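Local coordinates for protein glycerophosphodiester phosphodiesterase (Cytophaga hutchinsonii ATCC 33406, PDB 3CH0) that is an enzyme of the glycerophosphodiester phosphodiesterase family and is built on a TIM-barrel fold, at residues A[10-15]-A[260-265]; A[239-244]-A[256-261]. All coordinates share one frame; numbering follows the deposited sequence.

Contact 1: A[10-15]-A[260-265]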
loop_
_atom_site.group_PDB
_atom_site.type_symbol
_atom_site.label_atom_id
_atom_site.label_comp_id
_atom_site.label_asym_id
_atom_site.label_seq_id
_atom_site.Cartn_x
_atom_site.Cartn_y
_atom_site.Cartn_z
ATOM N N ASP A 10 -13.712 -2.884 -5.739
ATOM C CA ASP A 10 -12.420 -2.181 -5.749
ATOM C C ASP A 10 -11.273 -3.160 -6.021
ATOM O O ASP A 10 -10.869 -3.895 -5.132
ATOM C CB ASP A 10 -12.232 -1.468 -4.416
ATOM C CG ASP A 10 -11.054 -0.553 -4.410
ATOM O OD1 ASP A 10 -10.346 -0.459 -5.433
ATOM O OD2 ASP A 10 -10.857 0.098 -3.361
ATOM N N ILE A 11 -10.791 -3.180 -7.264
ATOM C CA ILE A 11 -9.620 -3.956 -7.671
ATOM C C ILE A 11 -8.381 -3.096 -7.382
ATOM O O ILE A 11 -8.178 -2.098 -8.042
ATOM C CB ILE A 11 -9.643 -4.306 -9.180
ATOM C CG1 ILE A 11 -10.844 -5.191 -9.496
ATOM C CG2 ILE A 11 -8.361 -4.994 -9.606
ATOM C CD1 ILE A 11 -11.155 -5.286 -10.974
ATOM N N GLN A 12 -7.580 -3.520 -6.394
ATOM C CA GLN A 12 -6.397 -2.794 -5.950
ATOM C C GLN A 12 -5.135 -3.530 -6.399
ATOM O O GLN A 12 -4.933 -4.699 -6.060
ATOM C CB GLN A 12 -6.309 -2.572 -4.437
ATOM C CG GLN A 12 -7.549 -1.941 -3.861
ATOM C CD GLN A 12 -7.271 -1.134 -2.596
ATOM O OE1 GLN A 12 -6.124 -1.074 -2.128
ATOM N NE2 GLN A 12 -8.298 -0.509 -2.057
ATOM N N GLY A 13 -4.263 -2.838 -7.113
ATOM C CA GLY A 13 -2.956 -3.379 -7.468
ATOM C C GLY A 13 -1.979 -3.189 -6.332
ATOM O O GLY A 13 -1.631 -2.063 -5.997
ATOM N N HIS A 14 -1.582 -4.301 -5.666
ATOM C CA HIS A 14 -0.730 -4.266 -4.478
ATOM C C HIS A 14 0.671 -3.780 -4.881
ATOM O O HIS A 14 1.325 -4.436 -5.722
ATOM C CB HIS A 14 -0.644 -5.672 -3.840
ATOM C CG HIS A 14 0.058 -5.747 -2.523
ATOM N ND1 HIS A 14 1.080 -6.647 -2.273
ATOM C CD2 HIS A 14 -0.135 -5.059 -1.368
ATOM C CE1 HIS A 14 1.460 -6.517 -1.004
ATOM N NE2 HIS A 14 0.721 -5.578 -0.433
ATOM N N ARG A 15 1.123 -2.663 -4.343
ATOM C CA ARG A 15 2.393 -2.070 -4.752
ATOM C C ARG A 15 2.450 -1.869 -6.240
ATOM O O ARG A 15 3.463 -2.049 -6.895
ATOM C CB ARG A 15 3.595 -2.875 -4.231
ATOM C CG ARG A 15 3.468 -3.262 -2.717
ATOM C CD ARG A 15 4.667 -3.950 -2.105
ATOM N NE ARG A 15 4.250 -4.510 -0.824
ATOM C CZ ARG A 15 4.924 -5.409 -0.161
ATOM N NH1 ARG A 15 6.188 -5.708 -0.481
ATOM N NH2 ARG A 15 4.366 -5.951 0.891
ATOM N N GLY A 260 -13.737 -5.462 -2.230
ATOM C CA GLY A 260 -12.537 -5.243 -3.009
ATOM C C GLY A 260 -11.516 -6.303 -2.681
ATOM O O GLY A 260 -11.674 -7.070 -1.752
ATOM N N ILE A 261 -10.419 -6.212 -3.419
ATOM C CA ILE A 261 -9.279 -7.133 -3.266
ATOM C C ILE A 261 -8.004 -6.381 -3.504
ATOM O O ILE A 261 -7.905 -5.619 -4.451
ATOM C CB ILE A 261 -9.336 -8.291 -4.279
ATOM C CG1 ILE A 261 -10.498 -9.217 -3.906
ATOM C CG2 ILE A 261 -7.976 -9.095 -4.404
ATOM C CD1 ILE A 261 -10.245 -10.175 -2.754
ATOM N N ILE A 262 -7.040 -6.616 -2.608
ATOM C CA ILE A 262 -5.667 -6.187 -2.785
ATOM C C ILE A 262 -4.889 -7.421 -3.278
ATOM O O ILE A 262 -4.784 -8.394 -2.559
ATOM C CB ILE A 262 -5.116 -5.542 -1.484
ATOM C CG1 ILE A 262 -5.901 -4.286 -1.101
ATOM C CG2 ILE A 262 -3.529 -5.364 -1.569
ATOM C CD1 ILE A 262 -5.819 -3.992 0.368
ATOM N N THR A 263 -4.260 -7.270 -4.440
ATOM C CA THR A 263 -3.551 -8.374 -5.060
ATOM C C THR A 263 -2.262 -7.997 -5.765
ATOM O O THR A 263 -2.179 -6.948 -6.393
ATOM C CB THR A 263 -4.473 -9.066 -6.118
ATOM O OG1 THR A 263 -3.791 -10.186 -6.733
ATOM C CG2 THR A 263 -4.951 -8.132 -7.250
ATOM N N ASP A 264 -1.272 -8.886 -5.666
ATOM C CA ASP A 264 -0.019 -8.720 -6.416
ATOM C C ASP A 264 -0.201 -8.947 -7.920
ATOM O O ASP A 264 0.690 -8.607 -8.682
ATOM C CB ASP A 264 1.045 -9.692 -5.890
ATOM C CG ASP A 264 1.541 -9.289 -4.540
ATOM O OD1 ASP A 264 1.841 -8.076 -4.353
ATOM O OD2 ASP A 264 1.640 -10.172 -3.659
ATOM N N TYR A 265 -1.290 -9.629 -8.296
ATOM C CA TYR A 265 -1.580 -10.034 -9.667
ATOM C C TYR A 265 -2.912 -9.469 -10.159
ATOM O O TYR A 265 -3.909 -10.194 -10.406
ATOM C CB TYR A 265 -1.563 -11.572 -9.725
ATOM C CG TYR A 265 -0.250 -12.206 -9.397
ATOM C CD1 TYR A 265 0.748 -12.310 -10.372
ATOM C CD2 TYR A 265 -0.002 -12.664 -8.151
ATOM C CE1 TYR A 265 1.958 -12.913 -10.091
ATOM C CE2 TYR A 265 1.222 -13.216 -7.825
ATOM C CZ TYR A 265 2.179 -13.378 -8.812
ATOM O OH TYR A 265 3.377 -13.939 -8.467
#
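D10 to G13 and G260 to T263 run as parallel neighbours, their strand axes approaching to 4.7 Å at the closest and 12° from exact alignment, and this pairing of the first and last strands of the sheet in the chain closes the TIM barrel. Four backbone bonds alternate across it: I261 N to D10 O, Q12 N to I261 O, T263 N to Q12 O and, past the strand end, H14 N to T263 O. D10, Q12 and I262 lie on one face; I11, I261 and T263 lie on the other, where I261 meets helix 247-256. Q12 and I262 point the same way side by side, with Q12 OE1 3.4 Å from I262 CG1. The amide of Q12 is held at both ends: NE2 gives a bond of 2.9 Å to D10 OD2, and OE1 pairs with N134. D10 OD1 in turn bonds T39.

H14 carries the polar part of the contact. With CG swung trans to the backbone N (chi1 -173°), its imidazole lies alongside D264 and sends H14 ND1 to D264 OD1 at 2.6 Å. The carboxylate oxygen sits in the ring plane at the edge, although the two planes are 54° apart. One ring face is covered by R15 CG, and I262 CG2 approaches H14 CD2 obliquely at 3.4 Å. H14 NE2 bonds a citric acid molecule, while R18 and N245 share D264 OD2. H14 and D264 each follow the last residue of their strand, so the pair stands at the carboxyl ends. At the end of the strand, T263 OG1, itself bonded to V244 O, accepts Y265 N at 3.0 Å in an ST turn.

Contact 2: A[239-244]-A[256-261]. With EDO (1,2-ethanediol), chain E.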
loop_
_atom_site.group_PDB
_atom_site.type_symbol
_atom_site.label_atom_id
_atom_site.label_comp_id
_atom_site.label_asym_id
_atom_site.label_seq_id
_atom_site.Cartn_x
_atom_site.Cartn_y
_atom_site.Cartn_z
ATOM N N VAL A 239 -15.097 -3.907 3.227
ATOM C CA VAL A 239 -14.118 -4.933 3.597
ATOM C C VAL A 239 -13.251 -5.291 2.385
ATOM O O VAL A 239 -13.743 -5.761 1.367
ATOM C CB VAL A 239 -14.773 -6.211 4.174
ATOM C CG1 VAL A 239 -13.662 -7.238 4.571
ATOM C CG2 VAL A 239 -15.657 -5.824 5.389
ATOM N N ILE A 240 -11.941 -5.041 2.500
ATOM C CA ILE A 240 -10.981 -5.196 1.412
ATOM C C ILE A 240 -9.743 -5.940 1.916
ATOM O O ILE A 240 -8.831 -5.327 2.463
ATOM C CB ILE A 240 -10.562 -3.839 0.794
ATOM C CG1 ILE A 240 -11.825 -3.069 0.366
ATOM C CG2 ILE A 240 -9.662 -4.038 -0.399
ATOM C CD1 ILE A 240 -11.535 -1.728 -0.279
ATOM N N PRO A 241 -9.746 -7.274 1.780
ATOM C CA PRO A 241 -8.627 -8.055 2.295
ATOM C C PRO A 241 -7.403 -8.079 1.389
ATOM O O PRO A 241 -7.475 -7.737 0.208
ATOM C CB PRO A 241 -9.182 -9.462 2.406
ATOM C CG PRO A 241 -10.428 -9.500 1.690
ATOM C CD PRO A 241 -10.824 -8.124 1.247
ATOM N N TRP A 242 -6.312 -8.545 1.992
ATOM C CA TRP A 242 -5.007 -8.610 1.331
ATOM C C TRP A 242 -4.259 -9.854 1.776
ATOM O O TRP A 242 -4.624 -10.399 2.799
ATOM C CB TRP A 242 -4.164 -7.373 1.726
ATOM C CG TRP A 242 -4.082 -7.155 3.230
ATOM C CD1 TRP A 242 -4.922 -6.381 3.994
ATOM C CD2 TRP A 242 -3.152 -7.737 4.155
ATOM N NE1 TRP A 242 -4.549 -6.416 5.295
ATOM C CE2 TRP A 242 -3.473 -7.256 5.433
ATOM C CE3 TRP A 242 -2.060 -8.619 4.033
ATOM C CZ2 TRP A 242 -2.744 -7.648 6.568
ATOM C CZ3 TRP A 242 -1.347 -8.992 5.168
ATOM C CH2 TRP A 242 -1.674 -8.484 6.417
ATOM N N THR A 243 -3.217 -10.280 1.058
ATOM C CA THR A 243 -2.921 -9.982 -0.312
ATOM C C THR A 243 -3.275 -11.274 -1.031
ATOM O O THR A 243 -2.694 -12.336 -0.759
ATOM C CB THR A 243 -1.443 -9.600 -0.483
ATOM O OG1 THR A 243 -1.204 -8.364 0.223
ATOM C CG2 THR A 243 -1.072 -9.385 -1.945
ATOM N N VAL A 244 -4.232 -11.191 -1.945
ATOM C CA VAL A 244 -4.920 -12.354 -2.510
ATOM C C VAL A 244 -4.500 -12.590 -3.949
ATOM O O VAL A 244 -4.759 -11.775 -4.807
ATOM C CB VAL A 244 -6.419 -12.225 -2.376
ATOM C CG1 VAL A 244 -7.079 -13.577 -2.666
ATOM C CG2 VAL A 244 -6.856 -11.691 -0.971
ATOM N N LEU A 256 -18.388 -14.338 -0.444
ATOM C CA LEU A 256 -18.650 -14.011 0.955
ATOM C C LEU A 256 -19.054 -12.568 1.140
ATOM O O LEU A 256 -19.421 -12.144 2.247
ATOM C CB LEU A 256 -17.421 -14.289 1.817
ATOM C CG LEU A 256 -16.881 -15.708 1.794
ATOM C CD1 LEU A 256 -15.714 -15.831 2.793
ATOM C CD2 LEU A 256 -18.024 -16.692 2.145
ATOM N N GLY A 257 -18.936 -11.767 0.081
ATOM C CA GLY A 257 -19.359 -10.379 0.204
ATOM C C GLY A 257 -18.323 -9.272 0.345
ATOM O O GLY A 257 -18.685 -8.130 0.634
ATOM N N VAL A 258 -17.036 -9.570 0.107
ATOM C CA VAL A 258 -16.061 -8.481 0.177
ATOM C C VAL A 258 -16.316 -7.412 -0.889
ATOM O O VAL A 258 -16.916 -7.640 -1.941
ATOM C CB VAL A 258 -14.612 -8.972 0.072
ATOM C CG1 VAL A 258 -14.306 -10.005 1.198
ATOM C CG2 VAL A 258 -14.224 -9.500 -1.316
ATOM N N ASP A 259 -15.789 -6.214 -0.579
ATOM C CA ASP A 259 -15.950 -5.021 -1.408
ATOM C C ASP A 259 -14.804 -4.683 -2.336
ATOM O O ASP A 259 -14.894 -3.764 -3.155
ATOM C CB ASP A 259 -16.217 -3.815 -0.496
ATOM C CG ASP A 259 -17.436 -4.052 0.397
ATOM O OD1 ASP A 259 -18.545 -3.899 -0.155
ATOM O OD2 ASP A 259 -17.279 -4.447 1.564
ATOM N N GLY A 260 -13.737 -5.462 -2.230
ATOM C CA GLY A 260 -12.537 -5.243 -3.009
ATOM C C GLY A 260 -11.516 -6.303 -2.681
ATOM O O GLY A 260 -11.674 -7.070 -1.752
ATOM N N ILE A 261 -10.419 -6.212 -3.419
ATOM C CA ILE A 261 -9.279 -7.133 -3.266
ATOM C C ILE A 261 -8.004 -6.381 -3.504
ATOM O O ILE A 261 -7.905 -5.619 -4.451
ATOM C CB ILE A 261 -9.336 -8.291 -4.279
ATOM C CG1 ILE A 261 -10.498 -9.217 -3.906
ATOM C CG2 ILE A 261 -7.976 -9.095 -4.404
ATOM C CD1 ILE A 261 -10.245 -10.175 -2.754
HETATM C C1 EDO E . -2.318 -12.901 3.084
HETATM O O1 EDO E . -1.262 -12.120 2.561
HETATM C C2 EDO E . -1.798 -14.215 3.671
HETATM O O2 EDO E . -1.398 -14.050 5.031
#
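The carboxylate of D259 meets V239 through OD2, which the V239 N-H reaches on its anti side, 21° out of the carboxylate plane, with V239 N 2.8 Å from D259 OD2. The other flat group, the W242 indole, has the 1,2-ethanediol O1 lying obliquely to it. That same O1 takes an almost straight bond of 3.1 Å from T243 N, just after a cis peptide.

These segments flank helix 247-256 in a beta-alpha-beta unit of the barrel; G257 ends the helix in a Schellman motif before the chain turns into the last strand. P241 crosses V258 obliquely, its CG 3.9 Å from V258 CG1, while V239 CG1 touches the same methyl at 4.4 Å. I240 CG2 lies 3.7 Å from G260 C, while I240 CG1 occupies the side of G260 where a beta carbon would sit. Further on, V244 CB sits 4.0 Å from I261 CG2, the two side chains at about a right angle, and both also pack on L253 and I250 of helix 247-256.

The P241 ring also brings CD to 3.3 Å from G260 O. A proline nitrogen has no hydrogen to give, and this buried carbonyl has no hydrogen-bond partner. V239, by contrast, has both its backbone groups matched by D259: CG of D259 stands opposite its carbonyl carbon (chi1 -56°), bringing OD2 round to V239 N while D259 N donates to V239 O at 2.9 Å. H233 NE2 also bonds D259 OD2, which probably favours the charged carboxylate and should limit its rotation.

Starting from the N terminus, the chain lays down strand 10-13 and then builds nearly the whole barrel before contact 1 brings it back at 260-265, after 244 intervening residues. Contact 2 closes a far shorter loop, with only 11 residues, mostly helix 247-256, between its segments. It nests inside the span of contact 1 without crossing it, and the two share G260 and I261 on strand 260-263. That strand thus ties the start of the barrel to its final beta-alpha-beta unit. The contacts also meet directly: I262 O and V244 N, 2.9 Å apart, and D10 N with D259 O are probable hydrogen bonds.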